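Ferric vibriobactin ABC transporter, periplasmic ferric vibriobactin-binding protein (Vibrio cholerae, PDB 3R5S) probably captures ferric vibriobactin in the periplasm and hands it to an ABC transporter for iron uptake. Local coordinates at residues K24-T29 and A42-S47; R164-S169 and E228-I233. All coordinates share one frame; numbering follows the deposited sequence.

Contact 1 and contact 2 each pair two neighbouring parallel strands, in two different sheets on opposite sides of the chain's centre. Their centres lie 36 Å apart and their nearest atoms about 22 Å, so neither touches the other. In contact 1 the first strand of a parallel sheet, 26-28, meets the second, 44-49; in contact 2 the first strand of a mixed sheet, 165-169, meets the fourth, 229-232, both sheets having the order 3-2-1-4-5. Contact 1 closes before contact 2 opens along the chain, as expected for two successive lobes. In periplasmic binding proteins of this family the ligand sits in the cleft between such lobes, so both contacts probably belong to lobe cores.

Contact 1. Residues K24-T29 and A42-S47; sequences KRILST and APVIAS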
ATOM      1  N   LYS A  24     -10.646 -17.461 -13.529  1.00 10.56           N
ATOM      2  CA  LYS A  24     -11.520 -17.637 -12.383  1.00  7.85           C
ATOM      3  C   LYS A  24     -10.791 -18.321 -11.226  1.00  9.38           C
ATOM      4  O   LYS A  24     -11.379 -18.564 -10.179  1.00  9.89           O
ATOM      5  CB  LYS A  24     -12.747 -18.459 -12.777  1.00 16.81           C
ATOM      6  CG  LYS A  24     -13.646 -17.790 -13.813  1.00 13.79           C
ATOM      7  CD  LYS A  24     -14.216 -16.480 -13.294  1.00 13.95           C
ATOM      8  CE  LYS A  24     -15.202 -15.891 -14.282  1.00 20.72           C
ATOM      9  NZ  LYS A  24     -15.981 -14.803 -13.638  1.00 19.17           N
ATOM     10  N   ARG A  25      -9.511 -18.627 -11.420  1.00  7.54           N
ATOM     11  CA  ARG A  25      -8.704 -19.275 -10.392  1.00  9.21           C
ATOM     12  C   ARG A  25      -7.331 -18.605 -10.335  1.00  8.26           C
ATOM     13  O   ARG A  25      -6.331 -19.134 -10.819  1.00 11.45           O
ATOM     14  CB  ARG A  25      -8.575 -20.779 -10.658  1.00 11.08           C
ATOM     15  CG  ARG A  25      -9.879 -21.557 -10.476  1.00 14.06           C
ATOM     16  CD  ARG A  25      -9.680 -23.062 -10.685  1.00 12.48           C
ATOM     17  NE  ARG A  25      -8.824 -23.673  -9.678  1.00 11.87           N
ATOM     18  CZ  ARG A  25      -9.229 -24.039  -8.464  1.00 15.14           C
ATOM     19  NH1 ARG A  25     -10.487 -23.852  -8.090  1.00 12.30           N
ATOM     20  NH2 ARG A  25      -8.374 -24.591  -7.612  1.00 14.16           N
ATOM     21  N   ILE A  26      -7.304 -17.411  -9.768  1.00  9.21           N
ATOM     22  CA  ILE A  26      -6.093 -16.603  -9.739  1.00  7.12           C
ATOM     23  C   ILE A  26      -5.209 -16.986  -8.556  1.00 10.04           C
ATOM     24  O   ILE A  26      -5.659 -17.014  -7.417  1.00  9.01           O
ATOM     25  CB  ILE A  26      -6.465 -15.115  -9.661  1.00 10.74           C
ATOM     26  CG1 ILE A  26      -7.375 -14.767 -10.851  1.00  7.68           C
ATOM     27  CG2 ILE A  26      -5.215 -14.227  -9.606  1.00  7.38           C
ATOM     28  CD1 ILE A  26      -8.001 -13.416 -10.745  1.00  9.06           C
ATOM     29  N   LEU A  27      -3.948 -17.291  -8.829  1.00  9.82           N
ATOM     30  CA  LEU A  27      -2.995 -17.505  -7.750  1.00  9.63           C
ATOM     31  C   LEU A  27      -1.969 -16.367  -7.728  1.00  8.37           C
ATOM     32  O   LEU A  27      -1.357 -16.057  -8.749  1.00  8.15           O
ATOM     33  CB  LEU A  27      -2.330 -18.878  -7.902  1.00  9.36           C
ATOM     34  CG  LEU A  27      -1.256 -19.267  -6.882  1.00 11.11           C
ATOM     35  CD1 LEU A  27      -1.228 -20.775  -6.677  1.00 11.69           C
ATOM     36  CD2 LEU A  27       0.106 -18.743  -7.331  1.00  8.87           C
ATOM     37  N   SER A  28      -1.801 -15.721  -6.574  1.00  9.45           N
ATOM     38  CA  SER A  28      -0.774 -14.683  -6.447  1.00  9.19           C
ATOM     39  C   SER A  28       0.511 -15.202  -5.803  1.00  8.96           C
ATOM     40  O   SER A  28       0.479 -15.804  -4.722  1.00  8.87           O
ATOM     41  CB  SER A  28      -1.288 -13.484  -5.656  1.00  9.41           C
ATOM     42  OG  SER A  28      -0.211 -12.592  -5.393  1.00  8.40           O
ATOM     43  N   THR A  29       1.634 -14.951  -6.471  1.00  8.80           N
ATOM     44  CA  THR A  29       2.957 -15.314  -5.963  1.00  8.49           C
ATOM     45  C   THR A  29       3.577 -14.159  -5.178  1.00  8.51           C
ATOM     46  O   THR A  29       4.703 -14.267  -4.683  1.00  9.61           O
ATOM     47  CB  THR A  29       3.937 -15.702  -7.100  1.00  6.11           C
ATOM     48  OG1 THR A  29       4.208 -14.563  -7.931  1.00  8.30           O
ATOM     49  CG2 THR A  29       3.381 -16.847  -7.949  1.00  8.59           C
ATOM     50  N   ALA A  42     -11.200  -9.645  -7.311  1.00  9.13           N
ATOM     51  CA  ALA A  42     -10.767 -10.679  -8.250  1.00  9.38           C
ATOM     52  C   ALA A  42     -10.854 -12.044  -7.588  1.00 10.19           C
ATOM     53  O   ALA A  42     -10.692 -12.157  -6.366  1.00 10.44           O
ATOM     54  CB  ALA A  42      -9.353 -10.405  -8.728  1.00 12.51           C
ATOM     55  N   PRO A  43     -11.127 -13.091  -8.389  1.00  9.81           N
ATOM     56  CA  PRO A  43     -11.219 -14.472  -7.892  1.00  9.03           C
ATOM     57  C   PRO A  43      -9.849 -15.079  -7.546  1.00  8.53           C
ATOM     58  O   PRO A  43      -9.339 -15.953  -8.254  1.00  9.35           O
ATOM     59  CB  PRO A  43     -11.895 -15.218  -9.049  1.00  8.74           C
ATOM     60  CG  PRO A  43     -11.539 -14.432 -10.271  1.00 10.97           C
ATOM     61  CD  PRO A  43     -11.481 -12.985  -9.817  1.00 10.75           C
ATOM     62  N   VAL A  44      -9.267 -14.599  -6.453  1.00 10.64           N
ATOM     63  CA  VAL A  44      -8.003 -15.119  -5.942  1.00  9.63           C
ATOM     64  C   VAL A  44      -8.251 -16.340  -5.066  1.00 11.85           C
ATOM     65  O   VAL A  44      -8.973 -16.267  -4.068  1.00 15.24           O
ATOM     66  CB  VAL A  44      -7.263 -14.061  -5.105  1.00 12.46           C
ATOM     67  CG1 VAL A  44      -5.924 -14.606  -4.614  1.00 11.61           C
ATOM     68  CG2 VAL A  44      -7.046 -12.810  -5.924  1.00 16.20           C
ATOM     69  N   ILE A  45      -7.652 -17.464  -5.442  1.00  7.78           N
ATOM     70  CA  ILE A  45      -7.871 -18.720  -4.731  1.00  9.19           C
ATOM     71  C   ILE A  45      -6.736 -19.025  -3.759  1.00  9.88           C
ATOM     72  O   ILE A  45      -6.918 -19.794  -2.811  1.00  9.88           O
ATOM     73  CB  ILE A  45      -7.995 -19.892  -5.703  1.00 14.13           C
ATOM     74  CG1 ILE A  45      -6.710 -20.014  -6.519  1.00 15.53           C
ATOM     75  CG2 ILE A  45      -9.218 -19.701  -6.604  1.00 17.19           C
ATOM     76  CD1 ILE A  45      -6.489 -21.366  -7.146  1.00 17.85           C
ATOM     77  N   ALA A  46      -5.568 -18.430  -4.000  1.00  8.60           N
ATOM     78  CA  ALA A  46      -4.410 -18.647  -3.142  1.00  7.69           C
ATOM     79  C   ALA A  46      -3.398 -17.516  -3.287  1.00  9.09           C
ATOM     80  O   ALA A  46      -3.292 -16.897  -4.345  1.00  9.28           O
ATOM     81  CB  ALA A  46      -3.763 -19.986  -3.477  1.00 10.23           C
ATOM     82  N   SER A  47      -2.661 -17.253  -2.216  1.00  7.08           N
ATOM     83  CA  SER A  47      -1.639 -16.213  -2.228  1.00  6.97           C
ATOM     84  C   SER A  47      -0.447 -16.638  -1.403  1.00  8.78           C
ATOM     85  O   SER A  47      -0.601 -17.201  -0.311  1.00  7.20           O
ATOM     86  CB  SER A  47      -2.189 -14.911  -1.630  1.00  7.41           C
ATOM     87  OG  SER A  47      -1.170 -13.933  -1.519  1.00  6.72           O
TER
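The two strands of a beta-alpha-beta unit pair here: strand 26-28 leads through helix 31-39 to strand 44-49, and the two lie parallel, side by side, with a beta bulge in the second strand at Ile45. Ile26 uses both its backbone polar atoms on the partner strand. Ile26 N donates to Pro43 O at 2.9 Å, and Ile26 O accepts from Ile45 N at 2.8 Å. Ile26 pairs with Val44, but Leu27 pairs with Ala46; the extra residue is Ile45. Beyond the bulge Ser28 N bonds to Ala46 O at 2.9 Å.

Pro43 is the centre of an inverse gamma turn, closed by Val44 N on Ala42 O. The ring lies against the end of Ile26, whose CD1 comes 3.6 Å from Pro43 CD and also reaches Ala42 CB. At the bulge, Ile45 CG1 stands between the backbone N and the carbonyl carbon (chi1 60°), which places it 3.3 Å from Ile26 O. From there Ile45 CD1 covers one face of the Arg25 guanidinium, 3.8 Å from Arg25 NH2. That guanidinium is held by the carbonyls of Glu85 and Gln86.

Leu37 of helix 31-39 packs on Ile26, Ser28 and Val44, while Leu27 and Ala46 meet Leu71 of strand 69-73 on the other face. Strand 89-93 flanks strand 26-28 along its remaining edge.

Contact 2. Residues R164-S169 and E228-I233; sequences RANIVS and ETTFLI
Glu228 folds its side chain over the backbone of Arg164: Glu228 CB lies 4.0 Å from Arg164 O. A turn about the CB-CG bond (chi2 95°) swings Glu228 CD to 3.9 Å and Glu228 OE1 to 2.9 Å from Arg164 N. The N-H points almost straight at the oxygen (175°) but meets it from above the carboxylate plane. OE2, the other branch, forms a salt bridge with Lys162. A water donates to Arg164 O and accepts from Thr229 OG1, joining the strands beside a weak Thr229 N to Arg164 O bond.

Further along, Asn166 N donates to Thr229 O and Asn166 O accepts from Phe231 N; two residues on, Val168 N donates to Phe231 O and Val168 O accepts from Ile233 N. On one face Ala165 CB sits at the edge of the Phe231 ring, 3.9 Å from CE2, and Ile167 CG2 meets Ile233 CD1 at 3.6 Å. On the other, Val168 CB touches Leu232 CD2 at 4.0 Å. The pair sits inside a mixed sheet, with helix 185-192 on the Ile167 and Phe231 face and helix 237-244 on the Leu232 face, consistent with the alpha/beta/alpha lobe of a periplasmic binding protein.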
ATOM      1  N   ARG A 164       0.872  23.104   8.257  1.00 14.52           N
ATOM      2  CA  ARG A 164       1.297  21.979   7.437  1.00 11.20           C
ATOM      3  C   ARG A 164       1.587  20.764   8.286  1.00 11.79           C
ATOM      4  O   ARG A 164       1.665  20.848   9.517  1.00  8.96           O
ATOM      5  CB  ARG A 164       2.556  22.336   6.648  1.00 10.89           C
ATOM      6  CG  ARG A 164       2.365  23.455   5.635  1.00 14.98           C
ATOM      7  CD  ARG A 164       3.697  23.823   5.010  1.00 12.61           C
ATOM      8  NE  ARG A 164       4.633  24.292   6.025  1.00 21.52           N
ATOM      9  CZ  ARG A 164       5.938  24.440   5.828  1.00 28.35           C
ATOM     10  NH1 ARG A 164       6.476  24.137   4.649  1.00 23.79           N
ATOM     11  NH2 ARG A 164       6.713  24.877   6.817  1.00 28.01           N
ATOM     12  N   ALA A 165       1.758  19.634   7.608  1.00 10.03           N
ATOM     13  CA  ALA A 165       2.152  18.404   8.262  1.00  9.64           C
ATOM     14  C   ALA A 165       3.319  17.800   7.505  1.00 10.90           C
ATOM     15  O   ALA A 165       3.491  18.044   6.312  1.00 13.01           O
ATOM     16  CB  ALA A 165       0.989  17.431   8.283  1.00 10.46           C
ATOM     17  N   ASN A 166       4.118  17.000   8.197  1.00  8.04           N
ATOM     18  CA  ASN A 166       5.081  16.163   7.502  1.00  9.70           C
ATOM     19  C   ASN A 166       4.789  14.703   7.793  1.00 10.07           C
ATOM     20  O   ASN A 166       4.005  14.391   8.697  1.00  8.45           O
ATOM     21  CB  ASN A 166       6.539  16.558   7.810  1.00 11.28           C
ATOM     22  CG  ASN A 166       6.779  16.832   9.279  1.00 11.59           C
ATOM     23  OD1 ASN A 166       7.284  17.902   9.654  1.00 15.33           O
ATOM     24  ND2 ASN A 166       6.417  15.877  10.121  1.00  6.78           N
ATOM     25  N   ILE A 167       5.382  13.823   6.990  1.00  8.91           N
ATOM     26  CA  ILE A 167       5.179  12.387   7.103  1.00  8.80           C
ATOM     27  C   ILE A 167       6.531  11.725   7.302  1.00 11.31           C
ATOM     28  O   ILE A 167       7.370  11.703   6.404  1.00 10.59           O
ATOM     29  CB  ILE A 167       4.494  11.820   5.835  1.00  8.55           C
ATOM     30  CG1 ILE A 167       3.181  12.555   5.576  1.00  9.71           C
ATOM     31  CG2 ILE A 167       4.276  10.309   5.964  1.00  9.01           C
ATOM     32  CD1 ILE A 167       2.538  12.211   4.222  1.00  9.87           C
ATOM     33  N   VAL A 168       6.743  11.185   8.493  1.00 11.76           N
ATOM     34  CA  VAL A 168       8.063  10.719   8.879  1.00 12.41           C
ATOM     35  C   VAL A 168       8.077   9.232   9.189  1.00 13.55           C
ATOM     36  O   VAL A 168       7.128   8.699   9.763  1.00 13.11           O
ATOM     37  CB  VAL A 168       8.574  11.505  10.111  1.00 12.71           C
ATOM     38  CG1 VAL A 168       9.884  10.920  10.624  1.00 15.97           C
ATOM     39  CG2 VAL A 168       8.733  12.970   9.764  1.00 10.52           C
ATOM     40  N   SER A 169       9.160   8.570   8.790  1.00 11.04           N
ATOM     41  CA  SER A 169       9.434   7.208   9.207  1.00 11.90           C
ATOM     42  C   SER A 169      10.575   7.289  10.208  1.00 11.36           C
ATOM     43  O   SER A 169      11.723   7.478   9.823  1.00 11.33           O
ATOM     44  CB  SER A 169       9.843   6.351   8.010  1.00 12.34           C
ATOM     45  OG  SER A 169       9.963   4.981   8.374  1.00 16.02           O
ATOM     46  N   GLU A 228       3.839  21.995  11.597  1.00  9.52           N
ATOM     47  CA  GLU A 228       3.160  22.045  12.881  1.00 11.74           C
ATOM     48  C   GLU A 228       2.588  20.688  13.279  1.00 10.59           C
ATOM     49  O   GLU A 228       2.251  20.463  14.445  1.00 11.41           O
ATOM     50  CB  GLU A 228       2.057  23.099  12.840  1.00 14.90           C
ATOM     51  CG  GLU A 228       2.574  24.532  12.653  1.00 15.10           C
ATOM     52  CD  GLU A 228       2.577  24.994  11.201  1.00 20.11           C
ATOM     53  OE1 GLU A 228       2.660  24.143  10.293  1.00 12.60           O
ATOM     54  OE2 GLU A 228       2.488  26.220  10.964  1.00 17.68           O
ATOM     55  N   THR A 229       2.503  19.772  12.320  1.00  8.85           N
ATOM     56  CA  THR A 229       1.989  18.431  12.599  1.00  9.67           C
ATOM     57  C   THR A 229       2.892  17.361  11.999  1.00  9.31           C
ATOM     58  O   THR A 229       3.433  17.532  10.904  1.00  9.01           O
ATOM     59  CB  THR A 229       0.558  18.263  12.041  1.00 11.06           C
ATOM     60  OG1 THR A 229      -0.351  19.076  12.792  1.00 11.30           O
ATOM     61  CG2 THR A 229       0.097  16.806  12.097  1.00  8.90           C
ATOM     62  N   THR A 230       3.055  16.251  12.712  1.00  8.04           N
ATOM     63  CA  THR A 230       3.818  15.132  12.171  1.00  8.46           C
ATOM     64  C   THR A 230       3.013  13.850  12.190  1.00  8.17           C
ATOM     65  O   THR A 230       2.431  13.494  13.225  1.00  8.68           O
ATOM     66  CB  THR A 230       5.100  14.873  12.973  1.00 11.92           C
ATOM     67  OG1 THR A 230       5.997  15.981  12.820  1.00  9.07           O
ATOM     68  CG2 THR A 230       5.764  13.592  12.485  1.00  8.23           C
ATOM     69  N   PHE A 231       2.994  13.157  11.049  1.00  6.93           N
ATOM     70  CA  PHE A 231       2.392  11.827  10.962  1.00  9.08           C
ATOM     71  C   PHE A 231       3.483  10.781  10.838  1.00  8.71           C
ATOM     72  O   PHE A 231       4.355  10.897   9.984  1.00  9.99           O
ATOM     73  CB  PHE A 231       1.444  11.736   9.765  1.00  9.15           C
ATOM     74  CG  PHE A 231       0.175  12.516   9.942  1.00 11.74           C
ATOM     75  CD1 PHE A 231      -0.852  12.031  10.754  1.00 10.61           C
ATOM     76  CD2 PHE A 231       0.005  13.736   9.305  1.00  9.09           C
ATOM     77  CE1 PHE A 231      -2.030  12.752  10.917  1.00 11.39           C
ATOM     78  CE2 PHE A 231      -1.170  14.457   9.470  1.00  8.02           C
ATOM     79  CZ  PHE A 231      -2.185  13.966  10.269  1.00  9.50           C
ATOM     80  N   LEU A 232       3.425   9.759  11.688  1.00  8.30           N
ATOM     81  CA  LEU A 232       4.484   8.761  11.779  1.00  8.09           C
ATOM     82  C   LEU A 232       4.120   7.433  11.120  1.00 11.73           C
ATOM     83  O   LEU A 232       3.121   6.801  11.467  1.00 11.44           O
ATOM     84  CB  LEU A 232       4.878   8.534  13.244  1.00  8.81           C
ATOM     85  CG  LEU A 232       5.459   9.768  13.952  1.00 11.91           C
ATOM     86  CD1 LEU A 232       5.548   9.539  15.448  1.00 11.20           C
ATOM     87  CD2 LEU A 232       6.828  10.086  13.382  1.00 13.77           C
ATOM     88  N   ILE A 233       4.948   7.033  10.161  1.00 10.67           N
ATOM     89  CA  ILE A 233       4.786   5.791   9.417  1.00 12.08           C
ATOM     90  C   ILE A 233       4.931   4.560  10.308  1.00 12.76           C
ATOM     91  O   ILE A 233       5.791   4.522  11.173  1.00 11.92           O
ATOM     92  CB  ILE A 233       5.850   5.710   8.278  1.00 17.34           C
ATOM     93  CG1 ILE A 233       5.572   6.770   7.211  1.00 17.22           C
ATOM     94  CG2 ILE A 233       5.912   4.333   7.672  1.00 17.58           C
ATOM     95  CD1 ILE A 233       4.133   6.809   6.752  1.00 13.80           C
TER
HETATM   96  O   HOH W   1      -0.510  21.190  10.927  1.00 12.97           O